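Long-range contacts in Lic12234 (Leptospira interrogans, PDB 4TZH), which is of unknown function but, as a leucine-rich repeat protein of a human pathogen, probably acts by binding other molecules and may serve as a virulence factor: residues G113-N118 / V136-S141; N143-I148 / W164-L169. One frame throughout, in Å; residues are numbered along the deposited sequence. Where two conformers were deposited one is given.

Interactions 1 and 2 illustrate how a leucine-rich repeat solenoid is held together from one coil to the next. They follow one another along the chain, with centres about 14 Å apart. Interaction 1 joins the adjacent strands 114-116 and 137-139 within the parallel sheet, while interaction 2 joins the loops that follow strands 137-139 and 160-162, one coil further towards the C-terminal end. Buried asparagine amides tie the two together: Asn143 ND2 donates to Leu117 O, and Asn166 ND2 donates to Leu140 O. Sheet pairing and an asparagine ladder therefore act side by side in stacking successive coils into a continuous, single-chain scaffold.

Interaction 1: G113-N118 / V136-S141; sequences GILYLN and VSLSLS
Gly113 opens the contact with Val136 and Ser137 by offering one carbonyl oxygen to two successive amides. Val136 N meets Gly113 O at 2.8 Å, in the carbonyl plane and on a lone pair, whereas Ser137 N approaches nearly along the C=O axis. Ile114 then pairs with Ser137 in parallel register, the two strand axes diverging by only 4°. At Leu115 the backbone works in both directions: Leu115 N donates to Ser137 O at 3.1 Å, and Leu115 O accepts a nearly straight bond from Ser139 N. On the face that carries them, Leu115 and Leu138 lie side by side and point the same way. In each, CG stands opposite the backbone N (chi1 177° and 176°), and this matched pose sets Leu115 CD2 3.8 Å from Leu138 CD1. On the other face Tyr116 lays its ring beside Ser139, with Tyr116 CD1 3.6 Å from Ser139 CB; the ring also meets that of Phe93 on strand 91-93, the two planes nearly parallel. A water sits over the centre of the tyrosine ring, bonded to both Leu115 O and Ser137 OG. Leu117 closes the ladder, Leu117 N donating to Ser139 O at 2.8 Å, and repeats the side-by-side leucine packing with Leu117 CD1 3.7 Å from Leu140 CD2. Asn118 leans towards Ser139 and Ser141, but alternate conformers leave the details doubtful. The chemistry thus divides by face: leucines equivalent in successive repeats line the hydrophobic core of the solenoid, while the opposite face is mixed, with Ile114 and the Tyr116 ring beside serine hydroxyls and water, where leucine-rich repeat proteins commonly present their variable surface, and the backbone bonds between keep both patterns in step.

Interaction 2: N143-I148 / W164-L169; sequences NKLTSI and WDNPTL
Asn166 and Leu145 supply the central polar grip. Asn166 OD1 accepts a nearly straight bond from Leu145 N (3.2 Å, 167° at the hydrogen), with the donor tilted out of the amide plane, and a weak one from Asn143 N. Asn166 ND2 donates to Leu163 O and Leu140 O, so both polar atoms of the amide are held. Thr168 adds a further bond, Thr168 OG1 donating to Leu145 O at 2.7 Å from above the carbonyl plane; chi1 of 49° sets this hydroxyl between its own backbone N and carbonyl carbon, turned to the neighbouring loop.

Two waters bridge the loops, one from Asn143 O to Thr168 OG1, the other from Thr146 O to Thr168 O.

Leu169, at the end of a type I turn from Asn166, brings the apolar contact. Leu169 CD1 rests on the backbone at Thr146 C (3.5 Å) and lies 4.4 Å from Leu145 CB, while Leu169 CD2 is 4.3 Å from Ile148 CG1.

Both loops follow sheet strands, 137-139 and 160-162. Asn143 OD1 ties the first to Leu122 N of the preceding coil, and Ile148 packs on Ile176 and Leu179 of helix 173-179, near the C-terminal end of the solenoid.

Interaction 1: G113-N118 / V136-S141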
loop_
_atom_site.group_PDB
_atom_site.type_symbol
_atom_site.label_atom_id
_atom_site.label_comp_id
_atom_site.label_asym_id
_atom_site.label_seq_id
_atom_site.Cartn_x
_atom_site.Cartn_y
_atom_site.Cartn_z
ATOM N N GLY A 113 -5.559 2.827 6.468
ATOM C CA GLY A 113 -5.855 4.235 6.650
ATOM C C GLY A 113 -5.073 5.133 5.724
ATOM O O GLY A 113 -5.583 6.192 5.330
ATOM N N ILE A 114 -3.840 4.735 5.376
ATOM C CA ILE A 114 -2.995 5.597 4.548
ATOM C C ILE A 114 -2.411 4.759 3.445
ATOM O O ILE A 114 -1.820 3.703 3.707
ATOM C CB ILE A 114 -1.874 6.216 5.432
ATOM C CG1 ILE A 114 -2.507 7.130 6.538
ATOM C CG2 ILE A 114 -0.926 7.041 4.548
ATOM C CD1 ILE A 114 -1.648 7.617 7.661
ATOM N N LEU A 115 -2.643 5.180 2.184
ATOM C CA LEU A 115 -2.180 4.434 1.022
ATOM C C LEU A 115 -1.414 5.385 0.104
ATOM O O LEU A 115 -2.020 6.331 -0.407
ATOM C CB LEU A 115 -3.373 3.804 0.302
ATOM C CG LEU A 115 -3.091 3.041 -0.978
ATOM C CD1 LEU A 115 -1.982 1.988 -0.807
ATOM C CD2 LEU A 115 -4.337 2.364 -1.489
ATOM N N TYR A 116 -0.124 5.150 -0.060
ATOM C CA TYR A 116 0.694 5.994 -0.931
ATOM C C TYR A 116 1.022 5.243 -2.195
ATOM O O TYR A 116 1.658 4.177 -2.147
ATOM C CB TYR A 116 2.017 6.341 -0.238
ATOM C CG TYR A 116 1.935 7.504 0.712
ATOM C CD1 TYR A 116 1.983 8.817 0.244
ATOM C CD2 TYR A 116 1.816 7.301 2.075
ATOM C CE1 TYR A 116 1.914 9.900 1.124
ATOM C CE2 TYR A 116 1.802 8.381 2.968
ATOM C CZ TYR A 116 1.799 9.668 2.481
ATOM O OH TYR A 116 1.806 10.718 3.368
ATOM N N LEU A 117 0.572 5.762 -3.319
ATOM C CA LEU A 117 0.763 5.129 -4.626
ATOM C C LEU A 117 1.466 6.098 -5.558
ATOM O O LEU A 117 1.459 5.826 -6.777
ATOM C CB LEU A 117 -0.580 4.690 -5.209
ATOM C CG LEU A 117 -1.189 3.467 -4.547
ATOM C CD1 LEU A 117 -2.669 3.373 -4.832
ATOM C CD2 LEU A 117 -0.475 2.171 -5.036
ATOM N N ASN A 118 2.108 7.144 -5.022
ATOM C CA ASN A 118 2.789 8.145 -5.864
ATOM C C ASN A 118 3.815 7.471 -6.766
ATOM O O ASN A 118 4.423 6.481 -6.376
ATOM C CB ASN A 118 3.568 9.149 -5.023
ATOM C CG ASN A 118 2.879 9.611 -3.772
ATOM O OD1 ASN A 118 2.425 8.801 -2.940
ATOM N ND2 ASN A 118 2.962 10.915 -3.539
ATOM N N VAL A 136 -8.109 7.269 5.039
ATOM C CA VAL A 136 -8.098 8.688 5.373
ATOM C C VAL A 136 -7.284 9.482 4.347
ATOM O O VAL A 136 -7.572 10.643 4.046
ATOM C CB VAL A 136 -7.549 8.862 6.810
ATOM C CG1 VAL A 136 -7.397 10.328 7.192
ATOM C CG2 VAL A 136 -8.447 8.141 7.826
ATOM N N SER A 137 -6.235 8.843 3.815
ATOM C CA SER A 137 -5.386 9.563 2.875
ATOM C C SER A 137 -5.030 8.647 1.711
ATOM O O SER A 137 -4.598 7.509 1.927
ATOM C CB SER A 137 -4.109 10.012 3.588
ATOM O OG SER A 137 -3.301 10.730 2.664
ATOM N N LEU A 138 -5.253 9.137 0.484
ATOM C CA LEU A 138 -4.955 8.372 -0.722
ATOM C C LEU A 138 -4.120 9.262 -1.623
ATOM O O LEU A 138 -4.635 10.296 -2.079
ATOM C CB LEU A 138 -6.230 7.920 -1.413
ATOM C CG LEU A 138 -6.102 7.182 -2.738
ATOM C CD1 LEU A 138 -5.198 5.939 -2.617
ATOM C CD2 LEU A 138 -7.475 6.783 -3.272
ATOM N N SER A 139 -2.869 8.862 -1.888
ATOM C CA SER A 139 -1.978 9.661 -2.700
ATOM C C SER A 139 -1.690 8.968 -3.999
ATOM O O SER A 139 -1.205 7.829 -3.979
ATOM C CB SER A 139 -0.709 9.926 -1.927
ATOM O OG SER A 139 -0.005 10.915 -2.650
ATOM N N LEU A 140 -2.049 9.602 -5.102
ATOM C CA LEU A 140 -1.911 9.047 -6.455
ATOM C C LEU A 140 -1.114 10.016 -7.322
ATOM O O LEU A 140 -1.246 9.960 -8.550
ATOM C CB LEU A 140 -3.320 8.837 -7.068
ATOM C CG LEU A 140 -4.113 7.708 -6.405
ATOM C CD1 LEU A 140 -5.593 7.869 -6.659
ATOM C CD2 LEU A 140 -3.601 6.341 -6.871
ATOM N N SER A 141 -0.276 10.854 -6.721
ATOM C CA SER A 141 0.418 11.816 -7.554
ATOM C C SER A 141 1.389 11.150 -8.495
ATOM O O SER A 141 1.896 10.060 -8.206
ATOM C CB SER A 141 1.135 12.865 -6.724
ATOM O OG SER A 141 2.033 12.261 -5.807
HETATM O O HOH W 1 -1.475 8.963 1.345
#

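Interaction 2: N143-I148 / W164-L169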
loop_
_atom_site.group_PDB
_atom_site.type_symbol
_atom_site.label_atom_id
_atom_site.label_comp_id
_atom_site.label_asym_id
_atom_site.label_seq_id
_atom_site.Cartn_x
_atom_site.Cartn_y
_atom_site.Cartn_z
ATOM N N ASN A 143 1.066 9.614 -11.568
ATOM C CA ASN A 143 0.640 8.342 -12.147
ATOM C C ASN A 143 0.237 8.627 -13.596
ATOM O O ASN A 143 0.669 9.637 -14.158
ATOM C CB ASN A 143 -0.470 7.707 -11.315
ATOM C CG ASN A 143 0.127 6.840 -10.227
ATOM O OD1 ASN A 143 0.474 5.692 -10.484
ATOM N ND2 ASN A 143 0.345 7.377 -9.032
ATOM N N LYS A 144 -0.532 7.735 -14.220
ATOM C CA LYS A 144 -0.927 7.919 -15.625
ATOM C C LYS A 144 -2.452 7.822 -15.697
ATOM O O LYS A 144 -3.027 7.243 -16.631
ATOM C CB LYS A 144 -0.233 6.839 -16.489
ATOM C CG LYS A 144 1.302 6.922 -16.474
ATOM C CD LYS A 144 1.865 8.105 -17.266
ATOM C CE LYS A 144 3.338 8.299 -16.993
ATOM N NZ LYS A 144 3.839 9.581 -17.553
ATOM N N LEU A 145 -3.127 8.378 -14.686
ATOM C CA LEU A 145 -4.566 8.241 -14.521
ATOM C C LEU A 145 -5.354 8.779 -15.663
ATOM O O LEU A 145 -5.056 9.861 -16.161
ATOM C CB LEU A 145 -5.066 8.915 -13.248
ATOM C CG LEU A 145 -4.584 8.302 -11.950
ATOM C CD1 LEU A 145 -5.012 9.183 -10.797
ATOM C CD2 LEU A 145 -5.114 6.886 -11.755
ATOM N N THR A 146 -6.333 7.998 -16.119
ATOM C CA THR A 146 -7.230 8.441 -17.184
ATOM C C THR A 146 -8.662 8.491 -16.700
ATOM O O THR A 146 -9.497 9.164 -17.330
ATOM C CB THR A 146 -7.106 7.627 -18.483
ATOM O OG1 THR A 146 -7.335 6.248 -18.197
ATOM C CG2 THR A 146 -5.782 7.837 -19.182
ATOM N N SER A 147 -8.963 7.766 -15.615
ATOM C CA SER A 147 -10.284 7.766 -15.006
ATOM C C SER A 147 -10.179 7.442 -13.525
ATOM O O SER A 147 -9.199 6.817 -13.081
ATOM C CB SER A 147 -11.212 6.770 -15.698
ATOM O OG SER A 147 -10.856 5.422 -15.420
ATOM N N ILE A 148 -11.187 7.892 -12.774
ATOM C CA ILE A 148 -11.353 7.625 -11.359
ATOM C C ILE A 148 -12.702 6.880 -11.213
ATOM O O ILE A 148 -13.689 7.343 -11.783
ATOM C CB ILE A 148 -11.252 8.947 -10.537
ATOM C CG1 ILE A 148 -9.768 9.416 -10.369
ATOM C CG2 ILE A 148 -11.996 8.876 -9.184
ATOM C CD1 ILE A 148 -8.707 8.323 -10.012
ATOM N N TRP A 164 -2.120 15.128 -7.839
ATOM C CA TRP A 164 -1.161 15.982 -8.541
ATOM C C TRP A 164 -0.413 15.243 -9.640
ATOM O O TRP A 164 -0.140 14.049 -9.528
ATOM C CB TRP A 164 -0.107 16.517 -7.574
ATOM C CG TRP A 164 -0.594 17.600 -6.632
ATOM C CD1 TRP A 164 -1.599 18.502 -6.842
ATOM C CD2 TRP A 164 -0.016 17.930 -5.369
ATOM N NE1 TRP A 164 -1.694 19.369 -5.759
ATOM C CE2 TRP A 164 -0.750 19.020 -4.835
ATOM C CE3 TRP A 164 1.017 17.383 -4.611
ATOM C CZ2 TRP A 164 -0.444 19.590 -3.594
ATOM C CZ3 TRP A 164 1.324 17.948 -3.379
ATOM C CH2 TRP A 164 0.581 19.019 -2.873
ATOM N N ASP A 165 -0.028 15.980 -10.688
ATOM C CA ASP A 165 0.776 15.426 -11.778
ATOM C C ASP A 165 0.167 14.191 -12.435
ATOM O O ASP A 165 0.843 13.163 -12.620
ATOM C CB ASP A 165 2.237 15.193 -11.351
ATOM C CG ASP A 165 3.157 14.752 -12.495
ATOM O OD1 ASP A 165 2.943 15.206 -13.644
ATOM O OD2 ASP A 165 4.085 13.950 -12.241
ATOM N N ASN A 166 -1.100 14.309 -12.830
ATOM C CA ASN A 166 -1.777 13.299 -13.659
ATOM C C ASN A 166 -2.384 14.069 -14.825
ATOM O O ASN A 166 -3.614 14.156 -14.956
ATOM C CB ASN A 166 -2.841 12.513 -12.891
ATOM C CG ASN A 166 -2.242 11.463 -12.021
ATOM O OD1 ASN A 166 -1.903 10.369 -12.492
ATOM N ND2 ASN A 166 -2.113 11.774 -10.711
ATOM N N PRO A 167 -1.517 14.610 -15.721
ATOM C CA PRO A 167 -2.042 15.402 -16.849
ATOM C C PRO A 167 -2.883 14.620 -17.849
ATOM O O PRO A 167 -3.577 15.229 -18.661
ATOM C CB PRO A 167 -0.786 16.007 -17.490
ATOM C CG PRO A 167 0.315 15.091 -17.108
ATOM C CD PRO A 167 -0.038 14.595 -15.719
ATOM N N THR A 168 -2.818 13.281 -17.783
ATOM C CA THR A 168 -3.575 12.325 -18.598
ATOM C C THR A 168 -5.048 12.240 -18.148
ATOM O O THR A 168 -5.884 11.697 -18.869
ATOM C CB THR A 168 -2.914 10.934 -18.522
ATOM O OG1 THR A 168 -2.673 10.621 -17.134
ATOM C CG2 THR A 168 -1.588 10.861 -19.285
ATOM N N LEU A 169 -5.369 12.734 -16.943
ATOM C CA LEU A 169 -6.722 12.665 -16.404
ATOM C C LEU A 169 -7.532 13.798 -16.995
ATOM O O LEU A 169 -7.279 14.964 -16.673
ATOM C CB LEU A 169 -6.708 12.696 -14.849
ATOM C CG LEU A 169 -8.051 12.466 -14.102
ATOM C CD1 LEU A 169 -8.640 11.110 -14.404
ATOM C CD2 LEU A 169 -7.866 12.564 -12.574
HETATM O O HOH W 2 -0.334 11.319 -16.044
HETATM O O HOH W 3 -8.515 10.908 -19.159
#